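Serine racemase (Enterococcus faecalis, PDB 4ECL) is the cytoplasmic, alanine racemase-like part of VanTG, pairing a TIM-type barrel domain with a mainly beta C-terminal domain and assembling as a two-chain protein. Local coordinates at residues A[21-26]-A[237-242]; A[139-144]-A[186-191]; A[283-288]-A[365-370]. One frame throughout, in Å; residues are numbered along the deposited sequence.

Interaction 1: A[21-26]-A[237-242]; sequences NTLQKA and LELDLR
Leu23 and Leu239 lead the apolar part of this contact. Their side chains cross at about a right angle, and Leu23 CD2 lies 3.7 Å from Leu239 CD1. Leu23 CD2 also lies 4.1 Å from Leu241 CD2, again with the two side chains crossed. Leu23 is buried; beyond the contact it reaches Leu207, Ala223 and Leu33. Ala26 offers a single methyl. Its CB sits 3.9 Å from Leu237 CD1 and 4.1 Å from Leu239 CD2, so branches of two leucines meet on one methyl.

Thr22 divides its two branches between apolar and polar work. Its methyl stands opposite the backbone N (CG2 anti to N), while OG1 lies beside that N at chi1 -64°. CG2 packs on the chain at Leu239, 3.8 Å from Leu239 CB. OG1 is 3.5 Å from Asp240 O, but it bonds to the helix carbonyl of His18. Asp240 O is in turn hydrogen-bonded to His18 NE2, so His18 serves both segments.

Arg242 and Asp240 form a salt bridge along the 237-242 segment, with NH2 of Arg242 3.2 Å from OD2 of Asp240 and a bent, weak hydrogen bond. The whole is surface packing of an irregular connection between strands 217-220 and 245-257 on helix 13-25 of the alanine racemase-type fold.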
ATOM      1  N   ASN A  21      12.260 -21.355  15.527  1.00 22.07           N
ATOM      2  CA  ASN A  21      13.217 -22.264  16.145  1.00 26.73           C
ATOM      3  C   ASN A  21      14.669 -21.879  15.882  1.00 26.89           C
ATOM      4  O   ASN A  21      15.500 -21.931  16.793  1.00 26.76           O
ATOM      5  CB  ASN A  21      12.980 -23.712  15.702  1.00 33.79           C
ATOM      6  CG  ASN A  21      11.723 -24.313  16.309  1.00 44.07           C
ATOM      7  OD1 ASN A  21      11.429 -24.118  17.490  1.00 46.91           O
ATOM      8  ND2 ASN A  21      10.972 -25.049  15.500  1.00 47.41           N
ATOM      9  N   THR A  22      14.973 -21.504  14.644  1.00 23.02           N
ATOM     10  CA  THR A  22      16.341 -21.155  14.276  1.00 28.02           C
ATOM     11  C   THR A  22      16.801 -19.935  15.055  1.00 27.06           C
ATOM     12  O   THR A  22      17.944 -19.858  15.520  1.00 23.56           O
ATOM     13  CB  THR A  22      16.476 -20.864  12.776  1.00 32.00           C
ATOM     14  OG1 THR A  22      16.173 -22.051  12.030  1.00 34.41           O
ATOM     15  CG2 THR A  22      17.889 -20.411  12.440  1.00 29.44           C
ATOM     16  N   LEU A  23      15.892 -18.983  15.204  1.00 27.22           N
ATOM     17  CA  LEU A  23      16.197 -17.748  15.893  1.00 24.67           C
ATOM     18  C   LEU A  23      16.373 -17.976  17.394  1.00 26.45           C
ATOM     19  O   LEU A  23      17.322 -17.478  17.993  1.00 26.34           O
ATOM     20  CB  LEU A  23      15.100 -16.710  15.606  1.00 23.64           C
ATOM     21  CG  LEU A  23      15.092 -16.166  14.170  1.00 25.15           C
ATOM     22  CD1 LEU A  23      13.838 -15.357  13.885  1.00 22.70           C
ATOM     23  CD2 LEU A  23      16.348 -15.342  13.869  1.00 24.48           C
ATOM     24  N   GLN A  24      15.464 -18.735  18.002  1.00 27.67           N
ATOM     25  CA  GLN A  24      15.557 -19.006  19.433  1.00 29.06           C
ATOM     26  C   GLN A  24      16.870 -19.715  19.764  1.00 33.23           C
ATOM     27  O   GLN A  24      17.447 -19.498  20.820  1.00 26.94           O
ATOM     28  CB  GLN A  24      14.374 -19.850  19.911  1.00 31.62           C
ATOM     29  CG  GLN A  24      13.064 -19.087  19.966  1.00 37.89           C
ATOM     30  CD  GLN A  24      11.853 -19.991  20.167  1.00 42.95           C
ATOM     31  OE1 GLN A  24      11.877 -21.182  19.828  1.00 41.93           O
ATOM     32  NE2 GLN A  24      10.779 -19.419  20.713  1.00 42.93           N
ATOM     33  N   LYS A  25      17.335 -20.555  18.842  1.00 36.39           N
ATOM     34  CA  LYS A  25      18.576 -21.302  19.023  1.00 36.59           C
ATOM     35  C   LYS A  25      19.781 -20.385  19.128  1.00 31.46           C
ATOM     36  O   LYS A  25      20.722 -20.669  19.860  1.00 36.09           O
ATOM     37  CB  LYS A  25      18.796 -22.268  17.857  1.00 42.19           C
ATOM     38  CG  LYS A  25      18.238 -23.664  18.064  1.00 49.93           C
ATOM     39  CD  LYS A  25      18.650 -24.566  16.912  1.00 53.19           C
ATOM     40  CE  LYS A  25      20.135 -24.406  16.605  1.00 54.23           C
ATOM     41  NZ  LYS A  25      20.560 -25.243  15.448  1.00 59.48           N
ATOM     42  N   ALA A  26      19.762 -19.292  18.382  1.00 31.46           N
ATOM     43  CA  ALA A  26      20.867 -18.349  18.413  1.00 35.92           C
ATOM     44  C   ALA A  26      20.801 -17.430  19.638  1.00 39.65           C
ATOM     45  O   ALA A  26      21.706 -16.626  19.871  1.00 45.00           O
ATOM     46  CB  ALA A  26      20.909 -17.538  17.128  1.00 39.05           C
ATOM     47  N   LEU A 237      26.546 -13.946  12.391  1.00 32.34           N
ATOM     48  CA  LEU A 237      25.915 -15.250  12.387  1.00 34.41           C
ATOM     49  C   LEU A 237      25.313 -15.441  11.007  1.00 44.44           C
ATOM     50  O   LEU A 237      24.783 -14.499  10.422  1.00 46.02           O
ATOM     51  CB  LEU A 237      24.779 -15.321  13.399  1.00 26.01           C
ATOM     52  CG  LEU A 237      24.997 -15.001  14.865  1.00 26.53           C
ATOM     53  CD1 LEU A 237      23.721 -15.392  15.577  1.00 28.54           C
ATOM     54  CD2 LEU A 237      26.195 -15.776  15.408  1.00 30.49           C
ATOM     55  N   GLU A 238      25.389 -16.651  10.482  1.00 44.86           N
ATOM     56  CA  GLU A 238      24.660 -16.963   9.267  1.00 49.03           C
ATOM     57  C   GLU A 238      23.640 -18.032   9.596  1.00 44.61           C
ATOM     58  O   GLU A 238      23.966 -19.211   9.680  1.00 47.86           O
ATOM     59  CB  GLU A 238      25.606 -17.412   8.154  1.00 59.83           C
ATOM     60  CG  GLU A 238      26.439 -16.277   7.579  1.00 70.60           C
ATOM     61  CD  GLU A 238      27.184 -16.676   6.319  1.00 80.84           C
ATOM     62  OE1 GLU A 238      27.485 -17.880   6.159  1.00 85.11           O
ATOM     63  OE2 GLU A 238      27.464 -15.787   5.487  1.00 83.53           O
ATOM     64  N   LEU A 239      22.408 -17.603   9.818  1.00 36.20           N
ATOM     65  CA  LEU A 239      21.337 -18.512  10.181  1.00 35.48           C
ATOM     66  C   LEU A 239      20.638 -19.060   8.945  1.00 37.30           C
ATOM     67  O   LEU A 239      20.653 -18.446   7.871  1.00 31.21           O
ATOM     68  CB  LEU A 239      20.319 -17.805  11.080  1.00 35.56           C
ATOM     69  CG  LEU A 239      20.865 -17.303  12.421  1.00 35.99           C
ATOM     70  CD1 LEU A 239      19.740 -16.709  13.258  1.00 28.34           C
ATOM     71  CD2 LEU A 239      21.552 -18.440  13.156  1.00 37.29           C
ATOM     72  N   ASP A 240      20.019 -20.222   9.114  1.00 36.65           N
ATOM     73  CA  ASP A 240      19.264 -20.861   8.053  1.00 34.95           C
ATOM     74  C   ASP A 240      17.825 -20.388   8.144  1.00 34.08           C
ATOM     75  O   ASP A 240      16.999 -21.020   8.794  1.00 40.85           O
ATOM     76  CB  ASP A 240      19.340 -22.385   8.201  1.00 39.98           C
ATOM     77  CG  ASP A 240      18.614 -23.117   7.088  1.00 48.95           C
ATOM     78  OD1 ASP A 240      18.465 -22.535   5.991  1.00 52.33           O
ATOM     79  OD2 ASP A 240      18.193 -24.274   7.309  1.00 49.38           O
ATOM     80  N   LEU A 241      17.535 -19.257   7.507  1.00 30.01           N
ATOM     81  CA  LEU A 241      16.192 -18.681   7.534  1.00 26.93           C
ATOM     82  C   LEU A 241      15.476 -18.936   6.204  1.00 28.18           C
ATOM     83  O   LEU A 241      16.083 -18.861   5.131  1.00 26.54           O
ATOM     84  CB  LEU A 241      16.268 -17.184   7.834  1.00 26.52           C
ATOM     85  CG  LEU A 241      16.925 -16.874   9.177  1.00 33.57           C
ATOM     86  CD1 LEU A 241      17.225 -15.395   9.297  1.00 34.51           C
ATOM     87  CD2 LEU A 241      16.029 -17.355  10.317  1.00 32.77           C
ATOM     88  N   ARG A 242      14.192 -19.262   6.271  1.00 23.51           N
ATOM     89  CA  ARG A 242      13.475 -19.646   5.060  1.00 20.58           C
ATOM     90  C   ARG A 242      12.300 -18.697   4.785  1.00 23.93           C
ATOM     91  O   ARG A 242      11.577 -18.338   5.710  1.00 24.95           O
ATOM     92  CB  ARG A 242      13.018 -21.098   5.160  1.00 20.76           C
ATOM     93  CG  ARG A 242      14.193 -22.072   5.335  1.00 26.23           C
ATOM     94  CD  ARG A 242      13.760 -23.521   5.419  1.00 30.53           C
ATOM     95  NE  ARG A 242      14.905 -24.389   5.681  1.00 36.33           N
ATOM     96  CZ  ARG A 242      14.824 -25.584   6.256  1.00 40.15           C
ATOM     97  NH1 ARG A 242      13.648 -26.065   6.645  1.00 37.89           N
ATOM     98  NH2 ARG A 242      15.926 -26.296   6.456  1.00 41.10           N
TER

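Interaction 2: A[139-144]-A[186-191]; sequences DKDKIL and LDWLKS
Trp188 is the large bump of this contact, and Lys140 lies over one face of its indole. CB of Lys140 stands 3.5 Å from the centroid of the six-membered ring, only 3° off the ring normal. This is a CH-pi contact made almost straight down. The lysine chain then runs across the indole towards the five-membered ring, where CD comes 3.5 Å from Trp188 CG. A bend at chi2 keeps the chain close to the face. The ammonium group goes beyond: NZ is too far from the five-membered ring for more than a weak attraction, and it makes a weak hydrogen bond to Thr137 O.

The indole reaches helix 140-146 because Trp188 CG is anti to its own backbone N (chi1 -173°). The six-membered end then enters the hollow between Lys140, Asp141 and Leu144. Trp188 CZ3 touches the backbone there, 3.4 Å from Lys140 O. Leu144 CB meets the ring edge, near its plane, 3.9 Å from CZ3 of Trp188. Asp141 OD1 also comes to the edge, with its carboxylate nearly upright to the ring.

Both helices belong to the TIM-type barrel of the alanine racemase N-terminal domain, where helices pack outside the parallel strands, 120-127 and 152-158 among them. Their short segments cross at -63°, with axes 10.6 Å apart. That spacing leaves room for an indole between them.

A second, smaller bump lies on the buried side. Leu189 CD2 fits between Ile143 and Leu144, 4.0 Å from Ile143 CG2 and 4.0 Å from Leu144 CB. Ile143 and Leu189 cross at about a right angle. Behind them Ile143 rests on Ile124 and Ile126, and Leu189 on Ile157.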
ATOM      1  N   ASP A 139      19.370  13.355  30.122  1.00 44.64           N
ATOM      2  CA  ASP A 139      18.342  13.607  31.124  1.00 51.40           C
ATOM      3  C   ASP A 139      18.124  12.430  32.069  1.00 46.67           C
ATOM      4  O   ASP A 139      17.006  11.926  32.197  1.00 37.05           O
ATOM      5  CB  ASP A 139      17.023  14.001  30.440  1.00 60.67           C
ATOM      6  CG  ASP A 139      17.211  15.075  29.366  1.00 65.73           C
ATOM      7  OD1 ASP A 139      18.217  15.814  29.425  1.00 67.48           O
ATOM      8  OD2 ASP A 139      16.352  15.180  28.460  1.00 65.63           O
ATOM      9  N   LYS A 140      19.201  12.019  32.741  1.00 49.74           N
ATOM     10  CA  LYS A 140      19.200  10.860  33.630  1.00 48.65           C
ATOM     11  C   LYS A 140      18.099  10.951  34.672  1.00 41.70           C
ATOM     12  O   LYS A 140      17.497   9.943  35.051  1.00 39.67           O
ATOM     13  CB  LYS A 140      20.545  10.744  34.353  1.00 52.85           C
ATOM     14  CG  LYS A 140      21.741  10.631  33.437  1.00 53.08           C
ATOM     15  CD  LYS A 140      22.275   9.216  33.384  1.00 51.18           C
ATOM     16  CE  LYS A 140      23.271   9.067  32.246  1.00 54.19           C
ATOM     17  NZ  LYS A 140      24.031  10.335  32.036  1.00 57.33           N
ATOM     18  N   ASP A 141      17.836  12.162  35.145  1.00 34.11           N
ATOM     19  CA  ASP A 141      16.892  12.308  36.239  1.00 36.21           C
ATOM     20  C   ASP A 141      15.455  12.078  35.771  1.00 34.80           C
ATOM     21  O   ASP A 141      14.648  11.474  36.484  1.00 33.25           O
ATOM     22  CB  ASP A 141      17.076  13.653  36.947  1.00 42.89           C
ATOM     23  CG  ASP A 141      18.302  13.659  37.876  1.00 52.65           C
ATOM     24  OD1 ASP A 141      18.290  12.935  38.900  1.00 50.77           O
ATOM     25  OD2 ASP A 141      19.280  14.381  37.575  1.00 52.02           O
ATOM     26  N   LYS A 142      15.140  12.541  34.566  1.00 33.57           N
ATOM     27  CA  LYS A 142      13.810  12.308  34.012  1.00 37.23           C
ATOM     28  C   LYS A 142      13.527  10.809  33.854  1.00 35.09           C
ATOM     29  O   LYS A 142      12.421  10.342  34.131  1.00 39.81           O
ATOM     30  CB  LYS A 142      13.642  13.057  32.692  1.00 39.54           C
ATOM     31  CG  LYS A 142      13.860  14.565  32.837  1.00 35.36           C
ATOM     32  CD  LYS A 142      13.696  15.291  31.507  1.00 36.85           C
ATOM     33  CE  LYS A 142      13.992  16.789  31.634  1.00 36.99           C
ATOM     34  NZ  LYS A 142      13.938  17.457  30.300  1.00 35.20           N
ATOM     35  N   ILE A 143      14.540  10.055  33.443  1.00 30.63           N
ATOM     36  CA  ILE A 143      14.409   8.605  33.306  1.00 31.74           C
ATOM     37  C   ILE A 143      14.086   7.951  34.650  1.00 38.45           C
ATOM     38  O   ILE A 143      13.150   7.150  34.763  1.00 38.54           O
ATOM     39  CB  ILE A 143      15.691   7.980  32.714  1.00 32.32           C
ATOM     40  CG1 ILE A 143      15.899   8.474  31.277  1.00 33.86           C
ATOM     41  CG2 ILE A 143      15.608   6.441  32.736  1.00 31.16           C
ATOM     42  CD1 ILE A 143      17.309   8.263  30.746  1.00 32.85           C
ATOM     43  N   LEU A 144      14.858   8.308  35.672  1.00 37.16           N
ATOM     44  CA  LEU A 144      14.660   7.746  36.997  1.00 31.32           C
ATOM     45  C   LEU A 144      13.287   8.146  37.546  1.00 33.39           C
ATOM     46  O   LEU A 144      12.605   7.349  38.191  1.00 36.41           O
ATOM     47  CB  LEU A 144      15.790   8.191  37.935  1.00 39.21           C
ATOM     48  CG  LEU A 144      15.673   7.734  39.386  1.00 41.40           C
ATOM     49  CD1 LEU A 144      15.605   6.217  39.470  1.00 40.74           C
ATOM     50  CD2 LEU A 144      16.833   8.280  40.207  1.00 46.35           C
ATOM     51  N   LEU A 186      21.997   2.503  32.346  1.00 27.08           N
ATOM     52  CA  LEU A 186      21.677   1.412  33.263  1.00 31.97           C
ATOM     53  C   LEU A 186      22.536   1.444  34.539  1.00 35.71           C
ATOM     54  O   LEU A 186      22.022   1.261  35.646  1.00 35.12           O
ATOM     55  CB  LEU A 186      21.831   0.059  32.570  1.00 29.30           C
ATOM     56  CG  LEU A 186      20.952  -0.206  31.348  1.00 28.25           C
ATOM     57  CD1 LEU A 186      20.840  -1.703  31.106  1.00 27.45           C
ATOM     58  CD2 LEU A 186      19.582   0.406  31.523  1.00 27.80           C
ATOM     59  N   ASP A 187      23.838   1.670  34.376  1.00 33.32           N
ATOM     60  CA  ASP A 187      24.743   1.732  35.517  1.00 34.54           C
ATOM     61  C   ASP A 187      24.324   2.878  36.424  1.00 39.59           C
ATOM     62  O   ASP A 187      24.233   2.725  37.643  1.00 40.94           O
ATOM     63  CB  ASP A 187      26.179   1.963  35.057  1.00 47.18           C
ATOM     64  CG  ASP A 187      26.757   0.781  34.325  1.00 58.76           C
ATOM     65  OD1 ASP A 187      26.258  -0.350  34.522  1.00 65.46           O
ATOM     66  OD2 ASP A 187      27.719   0.981  33.552  1.00 62.36           O
ATOM     67  N   TRP A 188      24.072   4.030  35.813  1.00 37.54           N
ATOM     68  CA  TRP A 188      23.657   5.209  36.555  1.00 34.81           C
ATOM     69  C   TRP A 188      22.351   4.942  37.302  1.00 32.27           C
ATOM     70  O   TRP A 188      22.225   5.281  38.470  1.00 38.59           O
ATOM     71  CB  TRP A 188      23.507   6.407  35.618  1.00 42.67           C
ATOM     72  CG  TRP A 188      23.249   7.708  36.341  1.00 42.05           C
ATOM     73  CD1 TRP A 188      24.176   8.629  36.721  1.00 47.39           C
ATOM     74  CD2 TRP A 188      21.981   8.214  36.769  1.00 38.75           C
ATOM     75  NE1 TRP A 188      23.566   9.676  37.365  1.00 51.59           N
ATOM     76  CE2 TRP A 188      22.213   9.445  37.402  1.00 48.11           C
ATOM     77  CE3 TRP A 188      20.666   7.743  36.671  1.00 41.43           C
ATOM     78  CZ2 TRP A 188      21.186  10.217  37.939  1.00 51.91           C
ATOM     79  CZ3 TRP A 188      19.649   8.502  37.202  1.00 48.31           C
ATOM     80  CH2 TRP A 188      19.912   9.728  37.830  1.00 52.58           C
ATOM     81  N   LEU A 189      21.379   4.334  36.631  1.00 28.64           N
ATOM     82  CA  LEU A 189      20.133   3.948  37.295  1.00 32.00           C
ATOM     83  C   LEU A 189      20.386   3.025  38.490  1.00 36.68           C
ATOM     84  O   LEU A 189      19.830   3.230  39.573  1.00 39.00           O
ATOM     85  CB  LEU A 189      19.164   3.281  36.308  1.00 28.36           C
ATOM     86  CG  LEU A 189      18.547   4.181  35.245  1.00 26.72           C
ATOM     87  CD1 LEU A 189      17.714   3.381  34.219  1.00 24.51           C
ATOM     88  CD2 LEU A 189      17.707   5.265  35.923  1.00 29.05           C
ATOM     89  N   LYS A 190      21.230   2.018  38.290  1.00 34.94           N
ATOM     90  CA  LYS A 190      21.569   1.076  39.352  1.00 43.60           C
ATOM     91  C   LYS A 190      22.112   1.804  40.581  1.00 50.12           C
ATOM     92  O   LYS A 190      21.698   1.550  41.717  1.00 51.79           O
ATOM     93  CB  LYS A 190      22.609   0.074  38.858  1.00 46.24           C
ATOM     94  CG  LYS A 190      22.052  -1.013  37.956  1.00 58.10           C
ATOM     95  CD  LYS A 190      23.126  -2.030  37.596  1.00 63.43           C
ATOM     96  CE  LYS A 190      23.847  -2.518  38.844  1.00 66.89           C
ATOM     97  NZ  LYS A 190      22.893  -3.062  39.852  1.00 71.09           N
ATOM     98  N   SER A 191      23.042   2.716  40.333  1.00 48.83           N
ATOM     99  CA  SER A 191      23.667   3.498  41.383  1.00 49.84           C
ATOM    100  C   SER A 191      22.638   4.289  42.179  1.00 51.44           C
ATOM    101  O   SER A 191      22.849   4.587  43.354  1.00 60.94           O
ATOM    102  CB  SER A 191      24.707   4.432  40.771  1.00 47.74           C
ATOM    103  OG  SER A 191      25.673   3.669  40.064  1.00 49.71           O
TER

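Interaction 3: A[283-288]-A[365-370]; sequences GYADGF and GHRLNI
Arg367 extends towards Asp286 with its CG anti to the backbone N (chi1 -170°), then bends at chi3 (63°), which turns the guanidinium to the carboxylate. The grip is side-on and double. Arg367 NE gives a nearly straight hydrogen bond to Asp286 OD1 at 3.0 Å, and Arg367 NH2 another to Asp286 OD2 at 3.0 Å. Both oxygens lie near the guanidinium plane. The carboxylate is tilted 41° to that plane, however, so both nitrogens approach from above the carboxylate.

OD2 of Asp286 has a further donor: Gly283 N binds its anti lone pair at 3.0 Å. Arg6 adds a salt bridge to the same oxygen. Ala285 CB lies beside Arg367, 3.6 Å from Arg367 NH2.

The backbones also meet. Gly365 N donates to Asp286 O over 2.8 Å, from well above the carbonyl plane. The two backbones come close here, with glycine at 365 and at 287. One water bridges the segments, donating to Ala285 O and accepting from Arg367 N at 2.7 Å. Leu368 closes the apolar side, its CD2 3.9 Å from Asp286 CB.

Residues 365-368 form a type I beta turn leading into strand 369-372 of the C-terminal domain. Arg367 also pairs with Asp315. It reaches Glu68 of the second subunit in another salt bridge, and so brings the contact to the dimer interface. With Arg6 and Arg367 gathered round it and a backbone N-H on OD2, the Asp286 carboxylate probably stays ionised.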
ATOM      1  N   GLY A 283      -2.097  -5.507  -9.877  1.00 25.68           N
ATOM      2  CA  GLY A 283      -1.489  -4.242 -10.240  1.00 28.11           C
ATOM      3  C   GLY A 283      -0.850  -3.525  -9.066  1.00 27.69           C
ATOM      4  O   GLY A 283      -0.639  -4.119  -7.998  1.00 22.59           O
ATOM      5  N   TYR A 284      -0.547  -2.239  -9.244  1.00 23.96           N
ATOM      6  CA  TYR A 284       0.153  -1.515  -8.184  1.00 23.46           C
ATOM      7  C   TYR A 284      -0.733  -1.258  -6.962  1.00 23.37           C
ATOM      8  O   TYR A 284      -0.240  -1.214  -5.849  1.00 29.13           O
ATOM      9  CB  TYR A 284       0.868  -0.259  -8.695  1.00 18.03           C
ATOM     10  CG  TYR A 284       0.014   0.734  -9.464  1.00 19.15           C
ATOM     11  CD1 TYR A 284      -0.909   1.546  -8.811  1.00 19.88           C
ATOM     12  CD2 TYR A 284       0.171   0.894 -10.835  1.00 25.37           C
ATOM     13  CE1 TYR A 284      -1.677   2.468  -9.512  1.00 29.46           C
ATOM     14  CE2 TYR A 284      -0.590   1.816 -11.546  1.00 31.50           C
ATOM     15  CZ  TYR A 284      -1.512   2.597 -10.879  1.00 27.76           C
ATOM     16  OH  TYR A 284      -2.266   3.499 -11.579  1.00 28.01           O
ATOM     17  N   ALA A 285      -2.046  -1.155  -7.154  1.00 28.80           N
ATOM     18  CA  ALA A 285      -2.945  -1.026  -6.004  1.00 28.76           C
ATOM     19  C   ALA A 285      -2.895  -2.255  -5.101  1.00 23.57           C
ATOM     20  O   ALA A 285      -3.253  -2.189  -3.929  1.00 29.45           O
ATOM     21  CB  ALA A 285      -4.364  -0.761  -6.444  1.00 26.18           C
ATOM     22  N   ASP A 286      -2.434  -3.375  -5.640  1.00 18.81           N
ATOM     23  CA  ASP A 286      -2.288  -4.585  -4.837  1.00 17.36           C
ATOM     24  C   ASP A 286      -0.924  -4.584  -4.155  1.00 25.58           C
ATOM     25  O   ASP A 286      -0.573  -5.522  -3.449  1.00 30.08           O
ATOM     26  CB  ASP A 286      -2.454  -5.845  -5.699  1.00 16.72           C
ATOM     27  CG  ASP A 286      -3.829  -5.956  -6.309  1.00 26.19           C
ATOM     28  OD1 ASP A 286      -4.781  -6.313  -5.575  1.00 23.53           O
ATOM     29  OD2 ASP A 286      -3.956  -5.709  -7.530  1.00 28.34           O
ATOM     30  N   GLY A 287      -0.152  -3.523  -4.370  1.00 26.39           N
ATOM     31  CA  GLY A 287       1.146  -3.399  -3.733  1.00 23.70           C
ATOM     32  C   GLY A 287       2.286  -3.964  -4.543  1.00 23.60           C
ATOM     33  O   GLY A 287       3.392  -4.130  -4.041  1.00 30.66           O
ATOM     34  N   PHE A 288       2.033  -4.292  -5.800  1.00 24.30           N
ATOM     35  CA  PHE A 288       3.124  -4.695  -6.672  1.00 20.91           C
ATOM     36  C   PHE A 288       3.612  -3.427  -7.375  1.00 26.75           C
ATOM     37  O   PHE A 288       2.942  -2.904  -8.259  1.00 31.81           O
ATOM     38  CB  PHE A 288       2.652  -5.775  -7.652  1.00 24.03           C
ATOM     39  CG  PHE A 288       3.772  -6.510  -8.339  1.00 26.15           C
ATOM     40  CD1 PHE A 288       4.599  -7.365  -7.626  1.00 31.63           C
ATOM     41  CD2 PHE A 288       3.988  -6.355  -9.704  1.00 27.66           C
ATOM     42  CE1 PHE A 288       5.628  -8.041  -8.254  1.00 29.09           C
ATOM     43  CE2 PHE A 288       5.008  -7.026 -10.345  1.00 26.05           C
ATOM     44  CZ  PHE A 288       5.836  -7.872  -9.616  1.00 29.98           C
ATOM     45  N   GLY A 365      -0.792  -4.969  -0.713  1.00 16.75           N
ATOM     46  CA  GLY A 365      -2.104  -4.342  -0.715  1.00 18.25           C
ATOM     47  C   GLY A 365      -3.123  -5.113   0.103  1.00 24.67           C
ATOM     48  O   GLY A 365      -3.100  -6.342   0.150  1.00 24.50           O
ATOM     49  N   HIS A 366      -4.026  -4.385   0.747  1.00 22.02           N
ATOM     50  CA  HIS A 366      -5.069  -4.990   1.572  1.00 28.96           C
ATOM     51  C   HIS A 366      -6.040  -5.841   0.763  1.00 34.47           C
ATOM     52  O   HIS A 366      -6.728  -6.694   1.324  1.00 37.06           O
ATOM     53  CB  HIS A 366      -5.852  -3.910   2.335  1.00 36.57           C
ATOM     54  CG  HIS A 366      -6.851  -4.465   3.301  1.00 42.10           C
ATOM     55  ND1 HIS A 366      -8.212  -4.321   3.133  1.00 44.50           N
ATOM     56  CD2 HIS A 366      -6.687  -5.190   4.433  1.00 43.53           C
ATOM     57  CE1 HIS A 366      -8.841  -4.924   4.125  1.00 44.77           C
ATOM     58  NE2 HIS A 366      -7.940  -5.461   4.927  1.00 44.09           N
ATOM     59  N   ARG A 367      -6.102  -5.597  -0.549  1.00 33.55           N
ATOM     60  CA  ARG A 367      -7.012  -6.313  -1.450  1.00 30.71           C
ATOM     61  C   ARG A 367      -6.598  -7.772  -1.685  1.00 37.79           C
ATOM     62  O   ARG A 367      -7.431  -8.611  -2.040  1.00 42.37           O
ATOM     63  CB  ARG A 367      -7.120  -5.561  -2.793  1.00 32.12           C
ATOM     64  CG  ARG A 367      -8.208  -6.034  -3.742  1.00 28.05           C
ATOM     65  CD  ARG A 367      -8.500  -4.998  -4.860  1.00 35.43           C
ATOM     66  NE  ARG A 367      -7.339  -4.761  -5.722  1.00 29.85           N
ATOM     67  CZ  ARG A 367      -7.301  -3.874  -6.713  1.00 25.84           C
ATOM     68  NH1 ARG A 367      -8.368  -3.130  -6.990  1.00 28.37           N
ATOM     69  NH2 ARG A 367      -6.194  -3.737  -7.436  1.00 22.26           N
ATOM     70  N   LEU A 368      -5.316  -8.073  -1.490  1.00 30.54           N
ATOM     71  CA  LEU A 368      -4.792  -9.426  -1.721  1.00 22.95           C
ATOM     72  C   LEU A 368      -5.360 -10.408  -0.715  1.00 25.16           C
ATOM     73  O   LEU A 368      -5.363 -10.131   0.478  1.00 31.51           O
ATOM     74  CB  LEU A 368      -3.265  -9.426  -1.597  1.00 26.01           C
ATOM     75  CG  LEU A 368      -2.470  -8.696  -2.680  1.00 24.40           C
ATOM     76  CD1 LEU A 368      -0.991  -8.622  -2.319  1.00 24.68           C
ATOM     77  CD2 LEU A 368      -2.672  -9.408  -4.009  1.00 22.41           C
ATOM     78  N   ASN A 369      -5.812 -11.574  -1.179  1.00 25.34           N
ATOM     79  CA  ASN A 369      -6.263 -12.596  -0.245  1.00 31.54           C
ATOM     80  C   ASN A 369      -5.063 -13.287   0.385  1.00 32.07           C
ATOM     81  O   ASN A 369      -4.000 -13.366  -0.220  1.00 33.85           O
ATOM     82  CB  ASN A 369      -7.193 -13.601  -0.919  1.00 31.50           C
ATOM     83  CG  ASN A 369      -8.540 -12.990  -1.278  1.00 43.04           C
ATOM     84  OD1 ASN A 369      -8.864 -12.803  -2.457  1.00 44.14           O
ATOM     85  ND2 ASN A 369      -9.328 -12.667  -0.257  1.00 45.57           N
ATOM     86  N   ILE A 370      -5.224 -13.766   1.611  1.00 30.87           N
ATOM     87  CA  ILE A 370      -4.117 -14.430   2.300  1.00 31.81           C
ATOM     88  C   ILE A 370      -4.435 -15.883   2.617  1.00 28.48           C
ATOM     89  O   ILE A 370      -5.439 -16.181   3.263  1.00 28.70           O
ATOM     90  CB  ILE A 370      -3.705 -13.682   3.581  1.00 31.01           C
ATOM     91  CG1 ILE A 370      -3.314 -12.245   3.234  1.00 30.68           C
ATOM     92  CG2 ILE A 370      -2.569 -14.407   4.265  1.00 30.96           C
ATOM     93  CD1 ILE A 370      -2.647 -11.501   4.358  1.00 28.55           C
TER
HETATM   94  O   HOH W   1      -5.100  -3.429  -1.842  1.00 29.76           O

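Interaction 1 is a surface contact, interactions 2 and 3 are partly buried, and none touches another. Interactions 1 and 2 both involve outer helices of the barrel domain, with centres about 35 Å apart, but use different helices. Interaction 2 joins helix to helix; interaction 1 joins a helix to an irregular segment. Both rely on apolar packing, with an indole in one and leucines in the other. Interaction 3 lies in the C-terminal domain, its centre about 47 Å from that of interaction 2, across the chain's centre. Its chemistry is ionic and hydrogen-bonded, and it alone of the three is touched by the second subunit.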